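Local coordinates for CELL division protein FTSZ homolog 1 (Methanocaldococcus jannaschii, PDB 2VAP) that binds and probably hydrolyses GTP, and polymerises in a GTP-dependent manner into the dynamic ring that marks the future site of cell division, at residues A38-V43 with M124-C129; G63-A68 with K80-I85; I69-Q74 with K90-L95; T154-T159 with Q182-L187; G230-D235 with L295-A300. One frame throughout, in Å; residues are numbered along the deposited sequence.

Contact 1: A38-V43 with M124-C129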
# COMPACT_ATOMS: atom_id res chain seq x y z
N ALA A 38 8.08 7.12 -12.80
CA ALA A 38 6.65 7.39 -12.81
C ALA A 38 6.29 8.53 -11.86
O ALA A 38 6.90 8.67 -10.79
CB ALA A 38 5.87 6.14 -12.44
N LYS A 39 5.31 9.33 -12.26
CA LYS A 39 4.71 10.31 -11.36
C LYS A 39 3.74 9.57 -10.45
O LYS A 39 2.77 8.97 -10.92
CB LYS A 39 3.99 11.41 -12.15
CG LYS A 39 4.92 12.35 -12.91
CD LYS A 39 4.14 13.44 -13.62
CE LYS A 39 5.07 14.37 -14.39
NZ LYS A 39 4.32 15.44 -15.10
N ILE A 40 4.03 9.59 -9.15
CA ILE A 40 3.26 8.82 -8.17
C ILE A 40 2.62 9.73 -7.13
O ILE A 40 3.28 10.63 -6.59
CB ILE A 40 4.13 7.73 -7.49
CG1 ILE A 40 4.70 6.76 -8.53
CG2 ILE A 40 3.33 6.97 -6.42
CD1 ILE A 40 5.68 5.73 -7.98
N THR A 41 1.35 9.50 -6.86
CA THR A 41 0.63 10.21 -5.81
C THR A 41 0.02 9.22 -4.82
O THR A 41 -0.57 8.21 -5.22
CB THR A 41 -0.47 11.13 -6.41
OG1 THR A 41 0.12 12.02 -7.36
CG2 THR A 41 -1.15 11.95 -5.32
N VAL A 42 0.19 9.50 -3.53
CA VAL A 42 -0.42 8.69 -2.47
C VAL A 42 -1.55 9.49 -1.83
O VAL A 42 -1.32 10.60 -1.34
CB VAL A 42 0.62 8.26 -1.40
CG1 VAL A 42 -0.02 7.36 -0.35
CG2 VAL A 42 1.81 7.56 -2.04
N VAL A 43 -2.75 8.93 -1.84
CA VAL A 43 -3.93 9.58 -1.27
C VAL A 43 -4.41 8.84 -0.02
O VAL A 43 -4.78 7.67 -0.09
CB VAL A 43 -5.09 9.69 -2.30
CG1 VAL A 43 -6.26 10.48 -1.71
CG2 VAL A 43 -4.61 10.36 -3.58
N MET A 124 0.71 6.70 -11.54
CA MET A 124 0.30 5.71 -10.55
C MET A 124 -0.28 6.43 -9.33
O MET A 124 0.27 7.43 -8.87
CB MET A 124 1.50 4.86 -10.13
CG MET A 124 1.16 3.60 -9.36
SD MET A 124 2.65 2.68 -8.94
CE MET A 124 1.95 1.16 -8.31
N VAL A 125 -1.40 5.92 -8.83
CA VAL A 125 -2.03 6.48 -7.63
C VAL A 125 -2.24 5.39 -6.58
O VAL A 125 -2.85 4.36 -6.85
CB VAL A 125 -3.38 7.19 -7.94
CG1 VAL A 125 -4.04 7.70 -6.66
CG2 VAL A 125 -3.19 8.33 -8.92
N PHE A 126 -1.71 5.64 -5.38
CA PHE A 126 -1.97 4.79 -4.22
C PHE A 126 -3.11 5.39 -3.41
O PHE A 126 -3.09 6.58 -3.08
CB PHE A 126 -0.72 4.67 -3.35
CG PHE A 126 0.35 3.77 -3.92
CD1 PHE A 126 1.24 4.25 -4.88
CD2 PHE A 126 0.47 2.46 -3.49
CE1 PHE A 126 2.23 3.43 -5.41
CE2 PHE A 126 1.45 1.62 -4.01
CZ PHE A 126 2.34 2.11 -4.97
N ILE A 127 -4.11 4.57 -3.10
CA ILE A 127 -5.20 4.99 -2.22
C ILE A 127 -5.12 4.18 -0.94
O ILE A 127 -5.18 2.95 -0.96
CB ILE A 127 -6.60 4.80 -2.88
CG1 ILE A 127 -6.71 5.59 -4.19
CG2 ILE A 127 -7.71 5.24 -1.93
CD1 ILE A 127 -6.40 4.78 -5.43
N THR A 128 -4.96 4.87 0.19
CA THR A 128 -4.80 4.20 1.47
C THR A 128 -5.75 4.72 2.55
O THR A 128 -6.03 5.91 2.63
CB THR A 128 -3.32 4.23 1.97
OG1 THR A 128 -3.17 3.39 3.12
CG2 THR A 128 -2.86 5.66 2.31
N CYS A 129 -6.27 3.79 3.35
CA CYS A 129 -7.17 4.10 4.45
C CYS A 129 -7.38 2.88 5.33
O CYS A 129 -7.02 1.76 4.95
CB CYS A 129 -8.52 4.60 3.93
SG CYS A 129 -9.55 3.33 3.16
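The ring of Phe126 meets residues 38-43 at its edge: near the ring plane lie CG2 of Ile40, 3.8 Å from Phe126 CD1, and the backbone O of Thr41, while CG2 of Val42 approaches obliquely, 4.1 Å from Phe126 CB. Two neighbouring strands at the centre of the parallel sheet of a Rossmann-like GTPase domain, the fold FtsZ shares with tubulin, meet here; their short axes diverge by only 14°. Ile40, Val42, Met124 and Phe126 share one face, which helix 204-227 covers, with Val223 touching Phe126. With CG beside its backbone N (chi1 -75°), Phe126 turns its ring back along the sheet to the Ile40 methyl. Ile40 and Met124 lie side by side, CG1 of Ile40 4.1 Å from CB of Met124, before the extended Met124 chain leads off toward helices 204-227 and 236-243. Thr41, Val43, Val125 and Ile127 occupy the other face, where helix 135-149 packs on Val43, Val125 and Ile127. The two threonine hydroxyls are satisfied by neighbours, Thr41 OG1 by Ser122 OG and Thr128 OG1 by Val157 O. Five backbone bonds join the parallel strands, their donors alternating between the two; the one from Val43 N to Phe126 O is 2.7 Å long and almost straight at 174°.

Contact 2: G63-A68 with K80-I85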
# COMPACT_ATOMS: atom_id res chain seq x y z
N GLY A 63 10.01 10.38 -4.02
CA GLY A 63 9.42 10.42 -5.36
C GLY A 63 7.91 10.30 -5.45
O GLY A 63 7.39 9.86 -6.48
N ALA A 64 7.21 10.69 -4.39
CA ALA A 64 5.75 10.61 -4.36
C ALA A 64 5.11 11.84 -3.73
O ALA A 64 5.57 12.33 -2.69
CB ALA A 64 5.30 9.34 -3.64
N LYS A 65 4.05 12.32 -4.37
CA LYS A 65 3.23 13.40 -3.83
C LYS A 65 2.27 12.81 -2.80
O LYS A 65 1.69 11.75 -3.03
CB LYS A 65 2.45 14.07 -4.97
CG LYS A 65 1.62 15.28 -4.55
CD LYS A 65 0.81 15.80 -5.73
CE LYS A 65 -0.05 16.99 -5.34
NZ LYS A 65 -0.79 17.54 -6.50
N THR A 66 2.11 13.50 -1.68
CA THR A 66 1.19 13.06 -0.63
C THR A 66 -0.06 13.94 -0.57
O THR A 66 0.04 15.17 -0.47
CB THR A 66 1.85 13.01 0.76
OG1 THR A 66 2.54 14.25 1.02
CG2 THR A 66 2.84 11.85 0.85
N VAL A 67 -1.22 13.30 -0.65
CA VAL A 67 -2.50 14.00 -0.58
C VAL A 67 -3.33 13.42 0.57
O VAL A 67 -3.52 12.20 0.65
CB VAL A 67 -3.29 13.91 -1.92
CG1 VAL A 67 -4.66 14.58 -1.80
CG2 VAL A 67 -2.50 14.54 -3.05
N ALA A 68 -3.81 14.29 1.45
CA ALA A 68 -4.69 13.89 2.54
C ALA A 68 -6.08 14.44 2.32
O ALA A 68 -6.25 15.64 2.08
CB ALA A 68 -4.13 14.36 3.88
N LYS A 80 0.09 16.28 8.14
CA LYS A 80 1.16 16.81 7.30
C LYS A 80 1.11 16.17 5.92
O LYS A 80 1.17 14.95 5.79
CB LYS A 80 2.54 16.59 7.95
CG LYS A 80 2.90 17.59 9.05
CD LYS A 80 2.35 17.17 10.41
CE LYS A 80 2.69 18.19 11.49
NZ LYS A 80 1.94 19.47 11.33
N ALA A 81 0.98 17.01 4.89
CA ALA A 81 0.84 16.54 3.50
C ALA A 81 1.26 17.62 2.50
O ALA A 81 1.29 18.80 2.83
CB ALA A 81 -0.61 16.12 3.23
N ASP A 82 1.59 17.19 1.28
CA ASP A 82 1.85 18.12 0.18
C ASP A 82 0.58 18.88 -0.19
O ASP A 82 0.62 20.07 -0.51
CB ASP A 82 2.39 17.39 -1.05
CG ASP A 82 3.79 16.84 -0.84
OD1 ASP A 82 4.65 17.56 -0.29
OD2 ASP A 82 4.03 15.69 -1.26
N LYS A 83 -0.56 18.18 -0.14
CA LYS A 83 -1.86 18.76 -0.47
C LYS A 83 -2.94 18.21 0.46
O LYS A 83 -3.00 17.00 0.71
CB LYS A 83 -2.21 18.47 -1.94
CG LYS A 83 -3.60 18.95 -2.39
CD LYS A 83 -3.69 20.47 -2.46
CE LYS A 83 -5.09 20.91 -2.86
NZ LYS A 83 -5.22 22.39 -2.87
N LYS A 84 -3.78 19.10 0.97
CA LYS A 84 -4.91 18.72 1.82
C LYS A 84 -6.22 19.12 1.15
O LYS A 84 -6.34 20.23 0.62
CB LYS A 84 -4.82 19.37 3.20
CG LYS A 84 -3.53 19.09 3.95
CD LYS A 84 -3.53 19.81 5.29
CE LYS A 84 -2.12 20.08 5.77
NZ LYS A 84 -2.11 20.64 7.15
N ILE A 85 -7.20 18.21 1.18
CA ILE A 85 -8.53 18.49 0.64
C ILE A 85 -9.60 18.17 1.68
O ILE A 85 -9.74 17.02 2.10
CB ILE A 85 -8.82 17.70 -0.67
CG1 ILE A 85 -7.73 17.94 -1.72
CG2 ILE A 85 -10.20 18.07 -1.23
CD1 ILE A 85 -7.74 16.93 -2.86
O HOH W 1 5.54 13.79 -0.06
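Strands 64-68 and 83-85 run parallel, 21° apart, pairing Val67 with Lys83 and Ala68 with Lys84 through bonds such as Ala68 N to Lys83 O, 2.9 Å. Just ahead of that pairing, Asp82 and Thr66 exchange side chain for backbone. Asp82 OD2 takes the N-H of Thr66 at 2.9 Å on its anti side, 19° out of the carboxylate plane, while Thr66 OG1 receives Asp82 N at 3.1 Å. A chi1 of 50° turns that hydroxyl toward the Asp82 amide, and the two side chains run nearly perpendicular. With an alanine here, the Asp82 amide would probably lose its side-chain acceptor and Asp82 would be freer to shift. The two strands belong to one beta-alpha-beta unit, strand 64-70, helix 73-77 and strand 83-86, at the edge of the GTPase-domain sheet. The other carboxylate oxygen, Asp82 OD1, forms a salt bridge to Lys57 of helix 46-59, and a water bonded to OD2 also reaches Ala64 O. Ala68 CB rests 4.0 Å from Ala81 CB on the side of that helix. Across the sheet, Val67 CG1 meets Ile85 CD1 at 4.0 Å, and Val67 lies alongside Lys83, CG2 to CB.

Contact 3: I69-Q74 with K90-L95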
# COMPACT_ATOMS: atom_id res chain seq x y z
N ILE A 69 -7.08 13.57 2.38
CA ILE A 69 -8.48 14.00 2.27
C ILE A 69 -9.28 13.54 3.49
O ILE A 69 -9.05 12.46 4.04
CB ILE A 69 -9.16 13.54 0.94
CG1 ILE A 69 -9.47 12.04 0.94
CG2 ILE A 69 -8.31 13.95 -0.28
CD1 ILE A 69 -10.55 11.64 -0.06
N ASN A 70 -10.21 14.39 3.92
CA ASN A 70 -11.04 14.10 5.08
C ASN A 70 -12.29 14.97 5.11
O ASN A 70 -12.30 16.06 4.55
CB ASN A 70 -10.25 14.31 6.38
CG ASN A 70 -10.69 13.38 7.50
OD1 ASN A 70 -11.87 13.05 7.64
ND2 ASN A 70 -9.74 12.97 8.32
N THR A 71 -13.34 14.45 5.75
CA THR A 71 -14.54 15.22 6.03
C THR A 71 -14.36 15.97 7.35
O THR A 71 -15.03 16.97 7.60
CB THR A 71 -15.77 14.31 6.18
OG1 THR A 71 -15.49 13.26 7.11
CG2 THR A 71 -16.15 13.70 4.84
N ASP A 72 -13.45 15.47 8.18
CA ASP A 72 -13.18 16.04 9.50
C ASP A 72 -12.05 17.07 9.42
O ASP A 72 -10.89 16.72 9.17
CB ASP A 72 -12.83 14.92 10.49
CG ASP A 72 -12.73 15.40 11.93
OD1 ASP A 72 -12.17 16.48 12.18
OD2 ASP A 72 -13.21 14.67 12.83
N ALA A 73 -12.40 18.34 9.64
CA ALA A 73 -11.45 19.45 9.55
C ALA A 73 -10.42 19.47 10.68
O ALA A 73 -9.31 19.98 10.50
CB ALA A 73 -12.19 20.78 9.48
N GLN A 74 -10.78 18.92 11.83
CA GLN A 74 -9.88 18.85 12.98
C GLN A 74 -8.75 17.87 12.71
O GLN A 74 -7.58 18.16 13.00
CB GLN A 74 -10.63 18.46 14.26
CG GLN A 74 -11.93 19.23 14.51
CD GLN A 74 -11.75 20.74 14.53
OE1 GLN A 74 -12.52 21.48 13.91
NE2 GLN A 74 -10.73 21.20 15.25
N LYS A 90 -19.82 21.53 1.60
CA LYS A 90 -21.23 21.94 1.56
C LYS A 90 -22.15 20.87 2.15
O LYS A 90 -23.37 21.05 2.19
CB LYS A 90 -21.64 22.27 0.12
CG LYS A 90 -20.84 23.39 -0.53
CD LYS A 90 -21.18 23.53 -2.00
CE LYS A 90 -20.25 24.51 -2.71
NZ LYS A 90 -20.46 25.92 -2.28
N LEU A 91 -21.56 19.76 2.60
CA LEU A 91 -22.33 18.63 3.11
C LEU A 91 -22.24 18.49 4.63
O LEU A 91 -23.26 18.48 5.32
CB LEU A 91 -21.88 17.33 2.43
CG LEU A 91 -22.78 16.09 2.54
CD1 LEU A 91 -23.98 16.20 1.61
CD2 LEU A 91 -21.98 14.83 2.23
N THR A 92 -21.01 18.39 5.15
CA THR A 92 -20.79 18.17 6.58
C THR A 92 -20.05 19.31 7.27
O THR A 92 -19.84 19.27 8.49
CB THR A 92 -20.09 16.82 6.85
OG1 THR A 92 -19.04 16.62 5.90
CG2 THR A 92 -21.09 15.68 6.75
N ARG A 93 -19.65 20.32 6.49
CA ARG A 93 -19.07 21.57 7.01
C ARG A 93 -17.81 21.37 7.86
O ARG A 93 -17.52 22.17 8.76
CB ARG A 93 -20.13 22.38 7.80
CG ARG A 93 -21.55 22.35 7.22
CD ARG A 93 -21.70 23.20 5.97
NE ARG A 93 -21.60 24.62 6.27
CZ ARG A 93 -22.64 25.42 6.53
NH1 ARG A 93 -23.88 24.94 6.51
NH2 ARG A 93 -22.43 26.69 6.80
N GLY A 94 -17.06 20.31 7.57
CA GLY A 94 -15.82 20.02 8.29
C GLY A 94 -15.98 19.22 9.58
O GLY A 94 -15.02 19.03 10.32
N LEU A 95 -17.20 18.74 9.84
CA LEU A 95 -17.51 18.02 11.08
C LEU A 95 -17.00 16.59 11.11
O LEU A 95 -16.57 16.10 12.16
CB LEU A 95 -19.02 18.03 11.35
CG LEU A 95 -19.64 19.35 11.82
CD1 LEU A 95 -21.15 19.33 11.67
CD2 LEU A 95 -19.25 19.64 13.26
O HOH W 2 -16.65 18.23 5.53
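Thr71 approaches Thr92 through its CB, which lies 4.0 Å from Thr92 OG1. From that carbon the Thr71 side chain forks: OG1, swung back over its own backbone (chi1 52°), turns from the loop to hydrogen-bond with OG1 of Thr135, a GTP-binding residue, while CG2 lies beside the backbone N. The side chain also packs on Ile87, Ala97 and Ala107, so one threonine stands between the 90-95 loop and the nucleotide pocket. Its carbonyl serves the loop instead. A water bonds to Thr71 O and Thr92 OG1 and accepts from Gly94 N at 2.9 Å, tying the Thr71 carbonyl to the turn. Beside it, Gly94 CA makes a CH-O contact with Thr71 O at 3.2 Å.

The single direct hydrogen bond between the segments is Ala73 N to Gly94 O, 2.8 Å and nearly straight at 175°, though the donor is tilted 32° from the carbonyl plane. Ala73 CB presses on the same oxygen at 3.4 Å. Gly94 belongs to a type I' turn from Thr92 to Leu95, and a side chain there would probably crowd Ala73 CB as well as its own backbone. Within residues 69-74, Asn70 OD1 accepts from Asp72 N in an Asx turn, and Asp72 caps helix 73-77 by accepting from Gln74 N, weakly, and from Gln75 N. Since the bridging is done mainly by backbone atoms and one water, the join probably depends more on the shape of the two turns than on side-chain identity, glycine apart.

Contact 4: T154-T159 with Q182-L187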
# COMPACT_ATOMS: atom_id res chain seq x y z
N THR A 154 -3.93 2.17 -10.73
CA THR A 154 -4.67 2.44 -9.50
C THR A 154 -4.52 1.31 -8.49
O THR A 154 -5.03 0.21 -8.69
CB THR A 154 -6.16 2.70 -9.83
OG1 THR A 154 -6.25 3.73 -10.82
CG2 THR A 154 -6.93 3.13 -8.59
N VAL A 155 -3.82 1.61 -7.40
CA VAL A 155 -3.52 0.61 -6.37
C VAL A 155 -4.05 1.06 -5.01
O VAL A 155 -3.74 2.16 -4.55
CB VAL A 155 -2.00 0.33 -6.27
CG1 VAL A 155 -1.69 -0.67 -5.15
CG2 VAL A 155 -1.46 -0.19 -7.60
N ALA A 156 -4.85 0.21 -4.38
CA ALA A 156 -5.32 0.48 -3.02
C ALA A 156 -4.53 -0.34 -2.02
O ALA A 156 -4.24 -1.52 -2.26
CB ALA A 156 -6.81 0.19 -2.90
N VAL A 157 -4.15 0.29 -0.91
CA VAL A 157 -3.52 -0.40 0.21
C VAL A 157 -4.35 -0.07 1.44
O VAL A 157 -4.26 1.03 1.98
CB VAL A 157 -2.04 0.01 0.41
CG1 VAL A 157 -1.41 -0.80 1.54
CG2 VAL A 157 -1.24 -0.17 -0.88
N VAL A 158 -5.17 -1.03 1.86
CA VAL A 158 -6.17 -0.79 2.89
C VAL A 158 -6.16 -1.85 3.98
O VAL A 158 -5.74 -2.99 3.75
CB VAL A 158 -7.61 -0.69 2.29
CG1 VAL A 158 -7.75 0.55 1.41
CG2 VAL A 158 -7.96 -1.96 1.50
N THR A 159 -6.62 -1.48 5.17
CA THR A 159 -6.76 -2.43 6.27
C THR A 159 -8.23 -2.78 6.51
O THR A 159 -9.12 -1.98 6.25
CB THR A 159 -6.17 -1.91 7.60
OG1 THR A 159 -6.85 -0.71 8.00
CG2 THR A 159 -4.68 -1.62 7.45
N GLN A 182 -14.06 -2.76 -7.73
CA GLN A 182 -14.62 -2.33 -9.02
C GLN A 182 -13.78 -1.25 -9.70
O GLN A 182 -13.90 -1.03 -10.90
CB GLN A 182 -16.06 -1.84 -8.84
CG GLN A 182 -17.02 -2.87 -8.24
CD GLN A 182 -17.29 -4.05 -9.16
OE1 GLN A 182 -17.42 -3.90 -10.37
NE2 GLN A 182 -17.38 -5.24 -8.57
N HIS A 183 -12.92 -0.58 -8.92
CA HIS A 183 -12.17 0.58 -9.42
C HIS A 183 -10.66 0.53 -9.12
O HIS A 183 -10.00 1.56 -9.12
CB HIS A 183 -12.76 1.87 -8.84
CG HIS A 183 -14.22 2.04 -9.10
ND1 HIS A 183 -14.72 2.39 -10.34
CD2 HIS A 183 -15.29 1.92 -8.28
CE1 HIS A 183 -16.04 2.47 -10.27
NE2 HIS A 183 -16.41 2.19 -9.03
N THR A 184 -10.13 -0.67 -8.88
CA THR A 184 -8.70 -0.83 -8.66
C THR A 184 -8.07 -1.80 -9.65
O THR A 184 -8.75 -2.70 -10.16
CB THR A 184 -8.36 -1.31 -7.22
OG1 THR A 184 -9.12 -2.49 -6.92
CG2 THR A 184 -8.67 -0.22 -6.20
N ASP A 185 -6.78 -1.61 -9.91
CA ASP A 185 -6.00 -2.53 -10.72
C ASP A 185 -5.39 -3.61 -9.82
O ASP A 185 -5.37 -4.79 -10.17
CB ASP A 185 -4.91 -1.77 -11.49
CG ASP A 185 -5.50 -0.81 -12.51
OD1 ASP A 185 -6.42 -1.21 -13.25
OD2 ASP A 185 -5.03 0.35 -12.58
N THR A 186 -4.89 -3.18 -8.66
CA THR A 186 -4.48 -4.08 -7.59
C THR A 186 -5.06 -3.57 -6.27
O THR A 186 -4.99 -2.38 -5.97
CB THR A 186 -2.94 -4.19 -7.48
OG1 THR A 186 -2.41 -4.69 -8.71
CG2 THR A 186 -2.53 -5.13 -6.35
N LEU A 187 -5.67 -4.49 -5.52
CA LEU A 187 -6.24 -4.17 -4.22
C LEU A 187 -5.47 -4.93 -3.13
O LEU A 187 -5.68 -6.13 -2.92
CB LEU A 187 -7.74 -4.51 -4.20
CG LEU A 187 -8.57 -4.42 -2.91
CD1 LEU A 187 -8.49 -3.04 -2.27
CD2 LEU A 187 -10.02 -4.79 -3.20
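Asp185 reaches across to near the start of strand 153-160, its OD2 accepting from Thr154 N at 2.8 Å and 174°. CG of Asp185 lies beside its own backbone N (chi1 -65°), which places OD2 at that amide. The donor meets the oxygen's anti side, 22° out of the carboxylate plane. The same residue returns a bond through its backbone: Asp185 N donates to Thr154 O at 2.8 Å, in the carbonyl plane, so both main-chain polar atoms of Thr154 are engaged by one aspartate. Thr186 N adds a weak, long bond to that carbonyl. One step on, the parallel pairing becomes regular as Ala156 N donates to Thr186 O at 3.0 Å. The second carboxylate oxygen, Asp185 OD1, is salt-bridged to Lys148, which probably stabilises the negative charge. An asparagine here removes the charge and would probably leave Lys148 without its ionic mate. Outside the segments, Thr154 OG1 bonds to Ser147 and Ala152, Thr184 OG1 to Leu180 O, and Thr186 OG1 to Met243 O.

Apolar contacts fill the adjoining face, where Leu187 CD1 touches Ala156 CB at 3.7 Å and Val158 CG2 at 4.0 Å. This is the last beta-alpha-beta crossover of the GTPase-domain sheet: helix 167-181 links the strands and packs on Val158 and Leu187, helix 135-149 lies against Thr154 and His183, and strand 124-130 flanks 153-160 on its other side.

Contact 5: G230-D235 with L295-A300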
# COMPACT_ATOMS: atom_id res chain seq x y z
N GLY A 230 18.54 2.31 -5.55
CA GLY A 230 18.75 0.95 -5.05
C GLY A 230 19.91 0.21 -5.68
O GLY A 230 20.51 0.67 -6.65
N LEU A 231 20.24 -0.93 -5.08
CA LEU A 231 21.17 -1.89 -5.68
C LEU A 231 20.56 -2.37 -6.98
O LEU A 231 21.24 -2.45 -8.01
CB LEU A 231 21.40 -3.08 -4.74
CG LEU A 231 22.24 -2.92 -3.47
CD1 LEU A 231 21.41 -2.32 -2.34
CD2 LEU A 231 22.79 -4.27 -3.05
N ILE A 232 19.27 -2.70 -6.92
CA ILE A 232 18.47 -3.09 -8.07
C ILE A 232 17.22 -2.23 -8.12
O ILE A 232 16.34 -2.34 -7.26
CB ILE A 232 18.08 -4.59 -8.01
CG1 ILE A 232 19.32 -5.49 -7.97
CG2 ILE A 232 17.13 -4.97 -9.17
CD1 ILE A 232 20.23 -5.41 -9.19
N ASN A 233 17.15 -1.34 -9.11
CA ASN A 233 15.98 -0.50 -9.32
C ASN A 233 14.97 -1.18 -10.23
O ASN A 233 15.34 -2.03 -11.05
CB ASN A 233 16.38 0.86 -9.89
CG ASN A 233 15.22 1.84 -9.96
OD1 ASN A 233 14.99 2.48 -10.98
ND2 ASN A 233 14.47 1.97 -8.86
N VAL A 234 13.70 -0.81 -10.08
CA VAL A 234 12.63 -1.41 -10.86
C VAL A 234 12.04 -0.42 -11.86
O VAL A 234 11.77 0.74 -11.52
CB VAL A 234 11.51 -1.98 -9.94
CG1 VAL A 234 10.51 -2.77 -10.76
CG2 VAL A 234 12.10 -2.86 -8.85
N ASP A 235 11.86 -0.89 -13.09
CA ASP A 235 11.22 -0.13 -14.15
C ASP A 235 9.72 -0.10 -13.89
O ASP A 235 9.11 -1.13 -13.59
CB ASP A 235 11.51 -0.81 -15.50
CG ASP A 235 11.07 0.01 -16.71
OD1 ASP A 235 11.52 -0.31 -17.82
OD2 ASP A 235 10.28 0.97 -16.56
N LEU A 295 24.37 -4.74 2.48
CA LEU A 295 23.47 -5.62 1.73
C LEU A 295 24.10 -6.00 0.39
O LEU A 295 24.64 -5.15 -0.32
CB LEU A 295 22.11 -4.94 1.50
CG LEU A 295 21.02 -5.70 0.71
CD1 LEU A 295 20.43 -6.85 1.52
CD2 LEU A 295 19.93 -4.74 0.27
N THR A 296 24.04 -7.29 0.06
CA THR A 296 24.63 -7.79 -1.18
C THR A 296 23.56 -8.26 -2.16
O THR A 296 22.44 -8.59 -1.76
CB THR A 296 25.61 -8.96 -0.93
OG1 THR A 296 24.90 -10.09 -0.40
CG2 THR A 296 26.71 -8.55 0.05
N LEU A 297 23.92 -8.29 -3.44
CA LEU A 297 23.06 -8.84 -4.49
C LEU A 297 22.77 -10.32 -4.24
O LEU A 297 21.67 -10.80 -4.52
CB LEU A 297 23.71 -8.65 -5.87
CG LEU A 297 22.98 -9.16 -7.12
CD1 LEU A 297 21.71 -8.38 -7.39
CD2 LEU A 297 23.90 -9.12 -8.33
N GLU A 298 23.77 -11.03 -3.70
CA GLU A 298 23.64 -12.45 -3.36
C GLU A 298 22.53 -12.69 -2.34
O GLU A 298 21.77 -13.65 -2.45
CB GLU A 298 24.97 -13.01 -2.85
CG GLU A 298 26.04 -13.22 -3.92
CD GLU A 298 26.71 -11.93 -4.37
OE1 GLU A 298 26.75 -10.96 -3.58
OE2 GLU A 298 27.21 -11.88 -5.52
N GLU A 299 22.45 -11.81 -1.34
CA GLU A 299 21.39 -11.85 -0.33
C GLU A 299 20.02 -11.63 -0.95
O GLU A 299 19.07 -12.37 -0.67
CB GLU A 299 21.65 -10.82 0.77
CG GLU A 299 22.70 -11.23 1.78
CD GLU A 299 22.89 -10.20 2.88
OE1 GLU A 299 22.68 -10.55 4.06
OE2 GLU A 299 23.24 -9.04 2.57
N ALA A 300 19.92 -10.61 -1.81
CA ALA A 300 18.68 -10.30 -2.51
C ALA A 300 18.24 -11.45 -3.41
O ALA A 300 17.06 -11.81 -3.43
CB ALA A 300 18.83 -9.01 -3.32
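Leu231 makes the closer packing, its CD2 methyl 3.4 Å from the backbone O of Leu295 and its CD1 3.9 Å from Leu295 CD2. The two leucines cross obliquely: both branch ends of Leu231 are used, one on the carbonyl and the other on the partner's methyl. CG of Leu231 lies beside its backbone N (chi1 -72°), which carries the forked end over the turn that leads into helix 297-310. Leu295 is buried and Leu231 partly exposed, so this half of the contact is the more sheltered.

The outer half is lighter. Ile232 and Leu297 meet nearly at right angles, with Leu297 CD1 3.8 Å from Ile232 CD1 and equally near its CG1. Leu297 is exposed, and both side chains also lean on Trp319 of strand 316-323, while Leu231 touches Ile323. Leu231 and Ile232 together face Ala321 as a classic beta bulge, so the connection between helices 204-227 and 236-243 is laid along the edge strand of the C-terminal domain's sheet.

Polar order is kept within the helix start. Thr296 and Glu299 form a capping box: Glu299 N donates to Thr296 OG1 at 3.1 Å, and Thr296 N to Glu299 OE2 at 3.2 Å through the anti lone pair. Glu299 OE1 is salt-bridged to Arg261. Between the two segments the contact is purely van der Waals, without a hydrogen bond; its fit therefore rests on the shapes of aliphatic side chains, while the capping box holds the first turn of the helix.

Contacts 1, 2 and 4 lie on the six-stranded parallel sheet of the GTPase domain. Contact 1 is central, with contacts 2 and 4 each about 10 Å away between centres, on its two sides: Val42 pairs with Lys65 and Val67, and Ile127 with Val155. Contact 3 continues strand 64-70 beyond contact 2, about 17 Å on, toward the nucleotide pocket. Along the chain, contacts 2 and 3 alternate their segments and are both nested inside the loop closed by contact 1; contacts 4 and 5 follow in series. Contact 5, about 44 Å from contact 3 between centres, reaches the C-terminal domain, so the set spans the molecule from near bound GDP to the second domain.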